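Local atomic coordinates of pseudopodium-enriched atypical kinase 1 (Homo sapiens, PDB entry 6BHC), a protein that is a pseudokinase that forms dimers through an unusual association of its kinase fold and probably acts in signalling at pseudopodia. Residues N375-R386 / Y414-S424. The protein carries 1 engineered substitution. Sequence-based numbering, arbitrary orientation.
Sequences NTLLQNWLDIKR and YLAFATTDSLS
L382 and L423 meet tip to tip where helix 371-396 packs on the bend between helices 406-417 and 420-430, CG of L382 lying 3.7 Å from CD1 of L423. The same methyl also touches CE3 of W381, whose indole crosses both L423 and L415 at about a right angle and has CG of K385 over the centre of one face. L378, between T420 and S424, and L415, with CD1 3.5 Å from the carbonyl O of K385, extend this close packing. The bend shows a helix start being capped: A418 leaves the helical path and T419, the N-cap residue, accepts from S422 N through OG1 (3.1 Å). The short helix segments 375-386 and 420-424 cross at 110°. With helices 16-39 and 359-367 they form one helical bundle from both ends of the chain; N380, D383 and I384 touch V16 and I20 of the second subunit, consistent with a part in the kinase-fold dimer. At the bend R386 runs extended from CG to NE (chi3 178°), carrying its guanidinium to the helix end, where NE donates to L415 O at 2.8 Å and NH2 adds a weaker bond to the same oxygen; CD2 of L382 lies over one guanidinium face. A methionine here, lacking the N-H groups, would probably leave the end of helix 406-417 less firmly tied to helix 371-396. Toward N375 the contact turns solvent-facing. T420 fits as a knob among N375, L378, Q379 and L382, yet its polar links are slight: ND2 of exposed N375 reaches OG1 of T420 at 2.8 Å in a weak, bent bond (122°), while a water accepts from T420 N and gives a weak bond to Q379 OE1.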
# COMPACT_ATOMS: atom_id res chain seq x y z
N ASN A 375 0.70 31.61 2.16
CA ASN A 375 -0.01 30.54 1.47
C ASN A 375 0.96 29.55 0.85
O ASN A 375 0.71 28.34 0.85
CB ASN A 375 -0.93 31.13 0.40
CG ASN A 375 -1.81 30.09 -0.25
OD1 ASN A 375 -1.48 29.54 -1.30
ND2 ASN A 375 -2.95 29.81 0.38
N THR A 376 2.09 30.04 0.33
CA THR A 376 3.10 29.14 -0.23
C THR A 376 3.74 28.29 0.86
O THR A 376 3.98 27.10 0.65
CB THR A 376 4.16 29.95 -0.98
OG1 THR A 376 3.54 30.66 -2.07
CG2 THR A 376 5.25 29.04 -1.53
N LEU A 377 4.02 28.89 2.02
CA LEU A 377 4.60 28.14 3.12
C LEU A 377 3.67 27.00 3.56
O LEU A 377 4.11 25.87 3.75
CB LEU A 377 4.89 29.08 4.29
CG LEU A 377 5.49 28.44 5.55
CD1 LEU A 377 6.91 27.98 5.28
CD2 LEU A 377 5.44 29.41 6.72
N LEU A 378 2.38 27.30 3.72
CA LEU A 378 1.43 26.27 4.14
C LEU A 378 1.21 25.24 3.04
O LEU A 378 1.05 24.05 3.33
CB LEU A 378 0.11 26.92 4.55
CG LEU A 378 0.16 27.83 5.78
CD1 LEU A 378 -1.17 28.54 5.98
CD2 LEU A 378 0.53 27.03 7.02
N GLN A 379 1.18 25.68 1.78
CA GLN A 379 0.95 24.74 0.69
C GLN A 379 2.13 23.80 0.50
O GLN A 379 1.95 22.61 0.23
CB GLN A 379 0.65 25.49 -0.61
CG GLN A 379 0.22 24.59 -1.76
CD GLN A 379 -1.11 23.91 -1.49
OE1 GLN A 379 -2.17 24.53 -1.56
NE2 GLN A 379 -1.05 22.62 -1.18
N ASN A 380 3.36 24.32 0.64
CA ASN A 380 4.53 23.46 0.54
C ASN A 380 4.54 22.42 1.65
O ASN A 380 4.89 21.26 1.42
CB ASN A 380 5.81 24.30 0.59
CG ASN A 380 5.95 25.21 -0.62
OD1 ASN A 380 5.29 25.01 -1.64
ND2 ASN A 380 6.81 26.22 -0.50
N TRP A 381 4.16 22.82 2.87
CA TRP A 381 4.08 21.86 3.97
C TRP A 381 3.05 20.78 3.67
O TRP A 381 3.29 19.59 3.94
CB TRP A 381 3.74 22.59 5.27
CG TRP A 381 3.67 21.68 6.46
CD1 TRP A 381 4.68 21.37 7.32
CD2 TRP A 381 2.52 20.94 6.91
NE1 TRP A 381 4.23 20.50 8.29
CE2 TRP A 381 2.91 20.22 8.05
CE3 TRP A 381 1.20 20.83 6.46
CZ2 TRP A 381 2.03 19.40 8.75
CZ3 TRP A 381 0.33 20.01 7.15
CH2 TRP A 381 0.75 19.31 8.28
N LEU A 382 1.90 21.16 3.11
CA LEU A 382 0.86 20.18 2.78
C LEU A 382 1.34 19.20 1.72
O LEU A 382 1.14 17.99 1.85
CB LEU A 382 -0.40 20.89 2.31
CG LEU A 382 -1.41 21.30 3.39
CD1 LEU A 382 -2.54 22.12 2.78
CD2 LEU A 382 -1.97 20.06 4.08
N ASP A 383 1.98 19.71 0.67
CA ASP A 383 2.41 18.85 -0.43
C ASP A 383 3.44 17.83 0.04
O ASP A 383 3.41 16.67 -0.39
CB ASP A 383 2.96 19.70 -1.57
CG ASP A 383 1.92 20.63 -2.17
OD1 ASP A 383 0.72 20.31 -2.07
OD2 ASP A 383 2.31 21.67 -2.75
N ILE A 384 4.34 18.24 0.93
CA ILE A 384 5.36 17.32 1.43
C ILE A 384 4.74 16.28 2.35
O ILE A 384 5.04 15.08 2.26
CB ILE A 384 6.48 18.10 2.13
CG1 ILE A 384 7.23 18.97 1.12
CG2 ILE A 384 7.44 17.15 2.84
CD1 ILE A 384 8.36 19.78 1.73
N LYS A 385 3.86 16.71 3.26
CA LYS A 385 3.24 15.78 4.20
C LYS A 385 2.33 14.79 3.48
O LYS A 385 2.29 13.61 3.85
CB LYS A 385 2.46 16.54 5.27
CG LYS A 385 3.34 17.32 6.23
CD LYS A 385 4.03 16.41 7.23
CE LYS A 385 3.02 15.76 8.17
NZ LYS A 385 3.67 14.93 9.22
N ARG A 386 1.61 15.24 2.46
CA ARG A 386 0.77 14.32 1.69
C ARG A 386 1.62 13.30 0.95
O ARG A 386 1.24 12.13 0.83
CB ARG A 386 -0.10 15.10 0.70
CG ARG A 386 -1.21 15.92 1.35
CD ARG A 386 -2.24 16.33 0.32
NE ARG A 386 -3.34 17.09 0.91
CZ ARG A 386 -3.55 18.38 0.71
NH1 ARG A 386 -2.73 19.08 -0.07
NH2 ARG A 386 -4.58 18.99 1.29
N TYR A 414 -6.93 13.96 8.18
CA TYR A 414 -6.43 15.32 8.35
C TYR A 414 -5.88 15.86 7.03
O TYR A 414 -6.33 16.90 6.54
CB TYR A 414 -5.38 15.34 9.45
CG TYR A 414 -4.70 16.66 9.67
CD1 TYR A 414 -5.40 17.86 9.58
CD2 TYR A 414 -3.35 16.71 10.01
CE1 TYR A 414 -4.77 19.07 9.80
CE2 TYR A 414 -2.72 17.91 10.23
CZ TYR A 414 -3.42 19.08 10.13
OH TYR A 414 -2.78 20.28 10.36
N LEU A 415 -4.91 15.16 6.45
CA LEU A 415 -4.23 15.68 5.26
C LEU A 415 -5.13 15.68 4.04
O LEU A 415 -4.93 16.49 3.13
CB LEU A 415 -2.97 14.86 4.98
CG LEU A 415 -1.92 14.90 6.10
CD1 LEU A 415 -0.66 14.15 5.68
CD2 LEU A 415 -1.60 16.34 6.47
N ALA A 416 -6.14 14.80 3.99
CA ALA A 416 -6.99 14.73 2.81
C ALA A 416 -7.90 15.95 2.70
O ALA A 416 -8.17 16.45 1.60
CB ALA A 416 -7.82 13.45 2.83
N PHE A 417 -8.40 16.44 3.84
CA PHE A 417 -9.38 17.52 3.85
C PHE A 417 -8.82 18.86 4.30
O PHE A 417 -9.55 19.86 4.24
CB PHE A 417 -10.57 17.14 4.75
CG PHE A 417 -11.38 16.00 4.21
CD1 PHE A 417 -11.04 14.69 4.51
CD2 PHE A 417 -12.48 16.24 3.41
CE1 PHE A 417 -11.79 13.63 4.01
CE2 PHE A 417 -13.24 15.19 2.91
CZ PHE A 417 -12.89 13.89 3.21
N ALA A 418 -7.57 18.92 4.74
CA ALA A 418 -6.98 20.19 5.13
C ALA A 418 -6.66 21.03 3.90
O ALA A 418 -6.31 20.51 2.84
CB ALA A 418 -5.72 19.96 5.96
N THR A 419 -6.79 22.35 4.06
CA THR A 419 -6.44 23.31 3.03
C THR A 419 -5.54 24.37 3.63
O THR A 419 -5.38 24.46 4.85
CB THR A 419 -7.68 23.97 2.41
OG1 THR A 419 -8.32 24.80 3.39
CG2 THR A 419 -8.67 22.93 1.91
N THR A 420 -4.95 25.19 2.77
CA THR A 420 -4.14 26.30 3.26
C THR A 420 -4.98 27.28 4.07
O THR A 420 -4.48 27.88 5.03
CB THR A 420 -3.46 27.02 2.09
OG1 THR A 420 -4.45 27.55 1.20
CG2 THR A 420 -2.56 26.06 1.32
N ASP A 421 -6.25 27.44 3.71
CA ASP A 421 -7.12 28.34 4.46
C ASP A 421 -7.43 27.77 5.84
O ASP A 421 -7.45 28.52 6.83
CB ASP A 421 -8.42 28.59 3.69
CG ASP A 421 -9.31 29.61 4.36
OD1 ASP A 421 -9.09 30.82 4.16
OD2 ASP A 421 -10.24 29.19 5.10
N SER A 422 -7.67 26.46 5.94
CA SER A 422 -7.96 25.86 7.23
C SER A 422 -6.73 25.85 8.13
O SER A 422 -6.84 26.03 9.35
CB SER A 422 -8.49 24.44 7.05
OG SER A 422 -7.44 23.53 6.75
N LEU A 423 -5.55 25.63 7.55
CA LEU A 423 -4.32 25.68 8.34
C LEU A 423 -4.03 27.09 8.82
O LEU A 423 -3.60 27.29 9.96
CB LEU A 423 -3.14 25.15 7.53
CG LEU A 423 -3.16 23.66 7.15
CD1 LEU A 423 -1.86 23.28 6.47
CD2 LEU A 423 -3.39 22.79 8.38
N SER A 424 -4.27 28.09 7.97
CA SER A 424 -4.02 29.48 8.35
C SER A 424 -4.88 29.89 9.54
O SER A 424 -4.43 30.65 10.41
CB SER A 424 -4.25 30.40 7.16
OG SER A 424 -4.03 31.76 7.52
O HOH W 1 -5.07 24.32 0.02